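Local atomic coordinates of EscN (Escherichia coli O127:H6, PDB entry 2OBL), a protein that belongs to the P-loop NTPase clan as a type III secretion protein related to the alpha and beta subunits of ATP synthase. Residues K143-A148 with P201-R206; T150-F155 with V162-D167. The protein carries 1 engineered substitution. All coordinates share one frame; numbering follows the deposited sequence.

Contact 1: residues K143-A148 with P201-R206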
ATOM      1  N   LYS A 143      16.157  -4.523  -9.783  1.00 13.80           N
ATOM      2  CA  LYS A 143      16.906  -4.706  -8.531  1.00 14.03           C
ATOM      3  C   LYS A 143      16.377  -3.824  -7.406  1.00 13.09           C
ATOM      4  O   LYS A 143      16.494  -4.168  -6.220  1.00 12.46           O
ATOM      5  CB  LYS A 143      18.417  -4.489  -8.753  1.00 14.30           C
ATOM      6  CG  LYS A 143      19.110  -5.667  -9.451  1.00 15.80           C
ATOM      7  CD  LYS A 143      20.524  -5.303  -9.915  1.00 16.96           C
ATOM      8  CE  LYS A 143      21.266  -6.534 -10.454  1.00 19.11           C
ATOM      9  NZ  LYS A 143      22.759  -6.312 -10.474  1.00 21.07           N
ATOM     10  N   ALA A 144      15.763  -2.696  -7.766  1.00 11.59           N
ATOM     11  CA  ALA A 144      15.247  -1.763  -6.750  1.00 12.75           C
ATOM     12  C   ALA A 144      14.298  -2.444  -5.773  1.00 12.63           C
ATOM     13  O   ALA A 144      14.293  -2.123  -4.597  1.00 12.96           O
ATOM     14  CB  ALA A 144      14.561  -0.553  -7.393  1.00 12.50           C
ATOM     15  N   ALA A 145      13.485  -3.379  -6.267  1.00 12.32           N
ATOM     16  CA  ALA A 145      12.541  -4.076  -5.424  1.00 11.37           C
ATOM     17  C   ALA A 145      13.273  -4.908  -4.352  1.00 12.37           C
ATOM     18  O   ALA A 145      12.844  -4.981  -3.199  1.00 12.96           O
ATOM     19  CB  ALA A 145      11.665  -4.981  -6.266  1.00 12.22           C
ATOM     20  N   PHE A 146      14.360  -5.547  -4.755  1.00 11.63           N
ATOM     21  CA  PHE A 146      15.142  -6.382  -3.839  1.00 12.73           C
ATOM     22  C   PHE A 146      15.953  -5.512  -2.895  1.00 12.42           C
ATOM     23  O   PHE A 146      16.043  -5.793  -1.709  1.00 12.51           O
ATOM     24  CB  PHE A 146      16.043  -7.330  -4.629  1.00 14.49           C
ATOM     25  CG  PHE A 146      15.285  -8.355  -5.417  1.00 16.29           C
ATOM     26  CD1 PHE A 146      15.039  -9.615  -4.877  1.00 17.56           C
ATOM     27  CD2 PHE A 146      14.817  -8.068  -6.699  1.00 16.87           C
ATOM     28  CE1 PHE A 146      14.325 -10.576  -5.592  1.00 18.78           C
ATOM     29  CE2 PHE A 146      14.094  -9.012  -7.419  1.00 16.98           C
ATOM     30  CZ  PHE A 146      13.850 -10.268  -6.867  1.00 17.51           C
ATOM     31  N   THR A 147      16.534  -4.442  -3.422  1.00 12.12           N
ATOM     32  CA  THR A 147      17.272  -3.492  -2.588  1.00 12.97           C
ATOM     33  C   THR A 147      16.396  -2.941  -1.465  1.00 13.08           C
ATOM     34  O   THR A 147      16.778  -2.955  -0.287  1.00 12.80           O
ATOM     35  CB  THR A 147      17.790  -2.331  -3.443  1.00 13.84           C
ATOM     36  OG1 THR A 147      18.837  -2.817  -4.297  1.00 13.41           O
ATOM     37  CG2 THR A 147      18.297  -1.184  -2.570  1.00 13.84           C
ATOM     38  N   ALA A 148      15.205  -2.486  -1.828  1.00 11.95           N
ATOM     39  CA  ALA A 148      14.250  -1.988  -0.847  1.00 12.19           C
ATOM     40  C   ALA A 148      13.921  -3.054   0.198  1.00 12.13           C
ATOM     41  O   ALA A 148      13.904  -2.783   1.392  1.00 11.27           O
ATOM     42  CB  ALA A 148      12.981  -1.517  -1.555  1.00 13.08           C
ATOM     43  N   PRO A 201       6.230 -14.321  -5.262  1.00 15.40           N
ATOM     44  CA  PRO A 201       6.105 -14.803  -3.887  1.00 15.28           C
ATOM     45  C   PRO A 201       7.415 -14.724  -3.107  1.00 15.59           C
ATOM     46  O   PRO A 201       7.399 -14.562  -1.888  1.00 16.77           O
ATOM     47  CB  PRO A 201       5.640 -16.254  -4.056  1.00 15.43           C
ATOM     48  CG  PRO A 201       6.046 -16.642  -5.430  1.00 15.41           C
ATOM     49  CD  PRO A 201       5.998 -15.387  -6.254  1.00 15.75           C
ATOM     50  N   LYS A 202       8.539 -14.810  -3.803  1.00 15.10           N
ATOM     51  CA  LYS A 202       9.836 -14.709  -3.136  1.00 16.51           C
ATOM     52  C   LYS A 202      10.023 -13.321  -2.520  1.00 15.85           C
ATOM     53  O   LYS A 202      10.506 -13.193  -1.403  1.00 13.20           O
ATOM     54  CB  LYS A 202      10.971 -15.013  -4.108  1.00 18.20           C
ATOM     55  CG  LYS A 202      10.988 -16.460  -4.570  1.00 20.33           C
ATOM     56  CD  LYS A 202      12.399 -16.943  -4.779  1.00 22.09           C
ATOM     57  CE  LYS A 202      12.456 -18.454  -4.797  1.00 23.54           C
ATOM     58  NZ  LYS A 202      13.834 -18.932  -4.474  1.00 25.00           N
ATOM     59  N   LEU A 203       9.623 -12.287  -3.254  1.00 14.34           N
ATOM     60  CA  LEU A 203       9.631 -10.927  -2.717  1.00 14.28           C
ATOM     61  C   LEU A 203       8.633 -10.724  -1.584  1.00 13.84           C
ATOM     62  O   LEU A 203       8.967 -10.180  -0.534  1.00 12.94           O
ATOM     63  CB  LEU A 203       9.317  -9.912  -3.818  1.00 14.99           C
ATOM     64  CG  LEU A 203      10.482  -9.479  -4.699  1.00 15.99           C
ATOM     65  CD1 LEU A 203       9.943  -8.795  -5.954  1.00 16.03           C
ATOM     66  CD2 LEU A 203      11.423  -8.537  -3.943  1.00 15.93           C
ATOM     67  N   LEU A 204       7.394 -11.141  -1.800  1.00 13.72           N
ATOM     68  CA  LEU A 204       6.343 -10.854  -0.837  1.00 14.54           C
ATOM     69  C   LEU A 204       6.514 -11.642   0.441  1.00 14.62           C
ATOM     70  O   LEU A 204       6.126 -11.184   1.534  1.00 14.88           O
ATOM     71  CB  LEU A 204       4.955 -11.101  -1.453  1.00 14.99           C
ATOM     72  CG  LEU A 204       4.344  -9.860  -2.100  1.00 15.45           C
ATOM     73  CD1 LEU A 204       5.213  -9.308  -3.207  1.00 15.30           C
ATOM     74  CD2 LEU A 204       2.925 -10.170  -2.611  1.00 15.99           C
ATOM     75  N   GLU A 205       7.103 -12.830   0.321  1.00 14.19           N
ATOM     76  CA  GLU A 205       7.260 -13.689   1.483  1.00 16.46           C
ATOM     77  C   GLU A 205       8.320 -13.150   2.445  1.00 14.47           C
ATOM     78  O   GLU A 205       8.418 -13.608   3.575  1.00 14.02           O
ATOM     79  CB  GLU A 205       7.545 -15.141   1.064  1.00 17.14           C
ATOM     80  CG  GLU A 205       6.335 -15.836   0.413  1.00 20.68           C
ATOM     81  CD  GLU A 205       6.581 -17.315   0.115  1.00 21.25           C
ATOM     82  OE1 GLU A 205       7.587 -17.860   0.612  1.00 23.05           O
ATOM     83  OE2 GLU A 205       5.761 -17.936  -0.610  1.00 24.21           O
ATOM     84  N   ARG A 206       9.090 -12.153   2.008  1.00 14.12           N
ATOM     85  CA  ARG A 206      10.076 -11.520   2.891  1.00 13.93           C
ATOM     86  C   ARG A 206       9.486 -10.493   3.865  1.00 14.09           C
ATOM     87  O   ARG A 206      10.080 -10.200   4.893  1.00 13.21           O
ATOM     88  CB  ARG A 206      11.237 -10.942   2.083  1.00 14.41           C
ATOM     89  CG  ARG A 206      12.103 -12.037   1.486  1.00 14.23           C
ATOM     90  CD  ARG A 206      13.014 -11.510   0.406  1.00 14.44           C
ATOM     91  NE  ARG A 206      14.109 -10.712   0.940  1.00 12.15           N
ATOM     92  CZ  ARG A 206      15.056 -10.175   0.176  1.00 12.79           C
ATOM     93  NH1 ARG A 206      15.023 -10.358  -1.145  1.00 12.23           N
ATOM     94  NH2 ARG A 206      16.030  -9.472   0.726  1.00 12.49           N
TER
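F146 and R206 are tied together through one hydroxyl, T150 OG1, which hydrogen-bonds to F146 O and probably to R206 NH2. T150 lies one turn beyond F146 on helix 138-156, so R206, at the C-terminal end of the 201-206 segment, is fastened to the neighbouring helix of the P-loop NTPase fold. The same guanidinium forms a salt bridge to E153 through NE and gives NH1 to L38 O, which together fix its rotation. A bend at chi3 (73°) turns the head of the side chain toward F146. There NH1 comes to 3.8 Å from F146 CD1, near the plane of the ring and at its edge. Ring and guanidinium are inclined by 45°, so the pair is not stacked.

The nonpolar part of the contact is centred on L203. Its CD2 sits 3.9 Å from the centroid of the F146 ring and only 13° off the ring normal, the geometry of a CH-pi contact over the face. L203 CG lies 4.1 Å from both CE1 and CZ of F146. Y172 of helix 169-182 touches A145, F146 and L203, extending this buried packing to a third helix. The two methyls of L203 divide their work: CD2 also lies 3.9 Å from A145 O, while CD1 meets A145 CB at 4.2 Å.

Contact 2: residues T150-F155 with V162-D167; sequences TIAEYF and VLLMMD. With IMD (imidazole), chain D.
With V162 CG1 placed anti to the backbone N (chi1 -179°) and CG2 beside that N, the two methyls of this side chain reach different parts of helix 138-156. CG1 lies 3.9 Å from A152 CB. CG2 lies 3.7 Å from A152 O and 3.8 Å from F155 CB, so V162 touches the helix at two successive turns. F155 contributes its CB alone: its ring leads away from the strand, with Y154 CD2 over the centre of one face and I151 CG2 at its edge. Farther along the strand, L164 CB approaches A152 CB at 4.4 Å, and the small A152 therefore faces two alternate strand residues. All four touching residues are buried, and the side-chain packing is apolar, with one backbone oxygen, A152 O, beside V162 CG2.

The axes pass 8.7 Å apart and run antiparallel (175°), as expected when a helix turns back directly into the next strand. V162 and L163 continue the sheet by backbone hydrogen bonds to strands 214-222 and 99-105 respectively.

At the far end of the strand, D167 OD2 accepts a nearly straight hydrogen bond from N3 of an imidazole, probably a crystallisation component, at 2.6 Å and 167°. OD2 also forms a salt bridge to K84, in what looks like a Walker A loop, and T220 OG1 bonds to OD1. An apolar strand from V162 to M166 ending in this aspartate is consistent with the Walker B motif of P-loop NTPases.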
ATOM      1  N   THR A 150      15.638  -5.690   1.099  1.00 10.46           N
ATOM      2  CA  THR A 150      16.830  -5.971   1.905  1.00 12.44           C
ATOM      3  C   THR A 150      17.054  -4.890   2.957  1.00 12.25           C
ATOM      4  O   THR A 150      17.385  -5.179   4.100  1.00 12.20           O
ATOM      5  CB  THR A 150      18.061  -6.125   1.003  1.00 12.50           C
ATOM      6  OG1 THR A 150      17.864  -7.272   0.157  1.00 14.34           O
ATOM      7  CG2 THR A 150      19.329  -6.350   1.850  1.00 12.65           C
ATOM      8  N   ILE A 151      16.866  -3.637   2.567  1.00 12.50           N
ATOM      9  CA  ILE A 151      16.996  -2.535   3.509  1.00 12.61           C
ATOM     10  C   ILE A 151      15.925  -2.611   4.611  1.00 12.52           C
ATOM     11  O   ILE A 151      16.208  -2.363   5.793  1.00 11.85           O
ATOM     12  CB  ILE A 151      16.975  -1.178   2.783  1.00 13.27           C
ATOM     13  CG1 ILE A 151      18.254  -1.006   1.942  1.00 12.37           C
ATOM     14  CG2 ILE A 151      16.848  -0.037   3.788  1.00 13.76           C
ATOM     15  CD1 ILE A 151      18.167   0.139   0.940  1.00 13.46           C
ATOM     16  N   ALA A 152      14.701  -2.957   4.228  1.00 12.80           N
ATOM     17  CA  ALA A 152      13.636  -3.170   5.195  1.00 11.92           C
ATOM     18  C   ALA A 152      14.015  -4.251   6.198  1.00 12.36           C
ATOM     19  O   ALA A 152      13.753  -4.108   7.387  1.00 12.12           O
ATOM     20  CB  ALA A 152      12.299  -3.529   4.484  1.00 11.11           C
ATOM     21  N   GLU A 153      14.633  -5.327   5.715  1.00 12.98           N
ATOM     22  CA  GLU A 153      15.093  -6.408   6.596  1.00 13.89           C
ATOM     23  C   GLU A 153      16.174  -5.925   7.557  1.00 13.74           C
ATOM     24  O   GLU A 153      16.185  -6.297   8.737  1.00 13.88           O
ATOM     25  CB  GLU A 153      15.590  -7.598   5.774  1.00 14.32           C
ATOM     26  CG  GLU A 153      14.486  -8.331   5.028  1.00 15.25           C
ATOM     27  CD  GLU A 153      15.014  -9.283   3.978  1.00 15.84           C
ATOM     28  OE1 GLU A 153      16.161  -9.097   3.527  1.00 16.79           O
ATOM     29  OE2 GLU A 153      14.272 -10.212   3.593  1.00 15.48           O
ATOM     30  N   TYR A 154      17.079  -5.091   7.059  1.00 14.08           N
ATOM     31  CA  TYR A 154      18.129  -4.539   7.911  1.00 14.54           C
ATOM     32  C   TYR A 154      17.516  -3.764   9.076  1.00 14.87           C
ATOM     33  O   TYR A 154      17.902  -3.963  10.229  1.00 14.08           O
ATOM     34  CB  TYR A 154      19.095  -3.646   7.130  1.00 14.84           C
ATOM     35  CG  TYR A 154      19.963  -2.816   8.053  1.00 14.87           C
ATOM     36  CD1 TYR A 154      21.047  -3.383   8.726  1.00 15.19           C
ATOM     37  CD2 TYR A 154      19.675  -1.480   8.282  1.00 14.50           C
ATOM     38  CE1 TYR A 154      21.815  -2.631   9.589  1.00 15.15           C
ATOM     39  CE2 TYR A 154      20.439  -0.721   9.139  1.00 15.37           C
ATOM     40  CZ  TYR A 154      21.503  -1.296   9.790  1.00 15.26           C
ATOM     41  OH  TYR A 154      22.250  -0.512  10.639  1.00 15.85           O
ATOM     42  N   PHE A 155      16.568  -2.875   8.773  1.00 14.58           N
ATOM     43  CA  PHE A 155      15.909  -2.089   9.825  1.00 14.79           C
ATOM     44  C   PHE A 155      15.000  -2.921  10.743  1.00 15.53           C
ATOM     45  O   PHE A 155      14.980  -2.708  11.964  1.00 15.51           O
ATOM     46  CB  PHE A 155      15.222  -0.849   9.240  1.00 14.73           C
ATOM     47  CG  PHE A 155      16.194   0.232   8.864  1.00 14.81           C
ATOM     48  CD1 PHE A 155      16.868   0.944   9.854  1.00 14.82           C
ATOM     49  CD2 PHE A 155      16.494   0.496   7.537  1.00 13.89           C
ATOM     50  CE1 PHE A 155      17.791   1.936   9.525  1.00 15.15           C
ATOM     51  CE2 PHE A 155      17.424   1.490   7.195  1.00 14.68           C
ATOM     52  CZ  PHE A 155      18.071   2.217   8.189  1.00 14.71           C
ATOM     53  N   VAL A 162       8.852  -1.737  10.483  1.00 14.91           N
ATOM     54  CA  VAL A 162       9.137  -1.148   9.182  1.00 13.70           C
ATOM     55  C   VAL A 162       7.909  -1.183   8.265  1.00 12.40           C
ATOM     56  O   VAL A 162       7.177  -2.163   8.232  1.00 13.69           O
ATOM     57  CB  VAL A 162      10.295  -1.892   8.497  1.00 13.71           C
ATOM     58  CG1 VAL A 162      10.618  -1.270   7.137  1.00 14.87           C
ATOM     59  CG2 VAL A 162      11.541  -1.908   9.406  1.00 13.41           C
ATOM     60  N   LEU A 163       7.682  -0.095   7.546  1.00 12.45           N
ATOM     61  CA  LEU A 163       6.717  -0.100   6.442  1.00 13.26           C
ATOM     62  C   LEU A 163       7.490  -0.104   5.135  1.00 13.28           C
ATOM     63  O   LEU A 163       8.223   0.842   4.837  1.00 13.73           O
ATOM     64  CB  LEU A 163       5.796   1.122   6.503  1.00 13.43           C
ATOM     65  CG  LEU A 163       4.890   1.328   5.283  1.00 14.52           C
ATOM     66  CD1 LEU A 163       3.995   0.119   5.060  1.00 14.32           C
ATOM     67  CD2 LEU A 163       4.053   2.617   5.380  1.00 15.00           C
ATOM     68  N   LEU A 164       7.346  -1.182   4.371  1.00 13.01           N
ATOM     69  CA  LEU A 164       7.919  -1.255   3.027  1.00 12.82           C
ATOM     70  C   LEU A 164       6.822  -0.861   2.045  1.00 13.38           C
ATOM     71  O   LEU A 164       5.746  -1.461   2.032  1.00 12.60           O
ATOM     72  CB  LEU A 164       8.381  -2.679   2.727  1.00 13.69           C
ATOM     73  CG  LEU A 164       8.834  -2.976   1.289  1.00 13.46           C
ATOM     74  CD1 LEU A 164      10.077  -2.132   0.919  1.00 14.77           C
ATOM     75  CD2 LEU A 164       9.137  -4.468   1.166  1.00 13.75           C
ATOM     76  N   MET A 165       7.080   0.154   1.231  1.00 13.82           N
ATOM     77  CA  MET A 165       6.057   0.617   0.310  1.00 14.98           C
ATOM     78  C   MET A 165       6.627   0.645  -1.102  1.00 14.89           C
ATOM     79  O   MET A 165       7.550   1.409  -1.394  1.00 14.91           O
ATOM     80  CB  MET A 165       5.524   2.001   0.723  1.00 15.37           C
ATOM     81  CG  MET A 165       4.537   2.591  -0.286  1.00 17.31           C
ATOM     82  SD  MET A 165       3.851   4.229   0.129  1.00 19.21           S
ATOM     83  CE  MET A 165       2.790   3.860   1.513  1.00 19.49           C
ATOM     84  N   MET A 166       6.087  -0.203  -1.964  1.00 14.22           N
ATOM     85  CA  MET A 166       6.641  -0.376  -3.293  1.00 16.07           C
ATOM     86  C   MET A 166       5.656   0.129  -4.334  1.00 15.16           C
ATOM     87  O   MET A 166       4.593  -0.454  -4.523  1.00 13.45           O
ATOM     88  CB  MET A 166       6.966  -1.844  -3.548  1.00 17.24           C
ATOM     89  CG  MET A 166       7.514  -2.052  -4.956  1.00 18.89           C
ATOM     90  SD  MET A 166       7.926  -3.757  -5.337  1.00 23.33           S
ATOM     91  CE  MET A 166       8.829  -4.195  -3.875  1.00 21.56           C
ATOM     92  N   ASP A 167       6.018   1.222  -4.998  1.00 14.71           N
ATOM     93  CA  ASP A 167       5.181   1.828  -6.025  1.00 14.39           C
ATOM     94  C   ASP A 167       6.025   1.795  -7.305  1.00 12.84           C
ATOM     95  O   ASP A 167       6.819   2.712  -7.527  1.00 10.93           O
ATOM     96  CB  ASP A 167       4.850   3.281  -5.614  1.00 15.36           C
ATOM     97  CG  ASP A 167       3.812   3.955  -6.521  1.00 16.15           C
ATOM     98  OD1 ASP A 167       2.935   3.276  -7.094  1.00 15.75           O
ATOM     99  OD2 ASP A 167       3.869   5.197  -6.663  1.00 17.77           O
TER
HETATM  100  N1  IMD D1295       7.791   6.736  -8.886  1.00 29.33           N
HETATM  101  C2  IMD D1295       7.044   5.737  -8.367  1.00 28.24           C
HETATM  102  N3  IMD D1295       5.988   6.300  -7.724  1.00 29.78           N
HETATM  103  C4  IMD D1295       6.073   7.651  -7.838  1.00 29.18           C
HETATM  104  C5  IMD D1295       7.218   7.926  -8.568  1.00 29.06           C

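Overall arrangement
Both contacts are buried and use helix 138-156, contact 1 through its middle against helix 194-204 and contact 2 through its C-terminal part against strand 161-167. Their centres are 9 Å apart. Contact 1 is helix-to-helix, with an aromatic face and a guanidinium whose bonds to T150 and E153 reach the helix half used by contact 2. Contact 2 is helix-to-sheet, aliphatic where the elements meet, while D167 carries polar partners at the far end of the strand. Packing joins them directly: A145 CB lies 3.8 Å from M166 CE, and A148 CB 3.9 Å from L164 CD1. A145 thus serves both interfaces, while F146 faces helix 194-204 and A148 and A152 face the sheet.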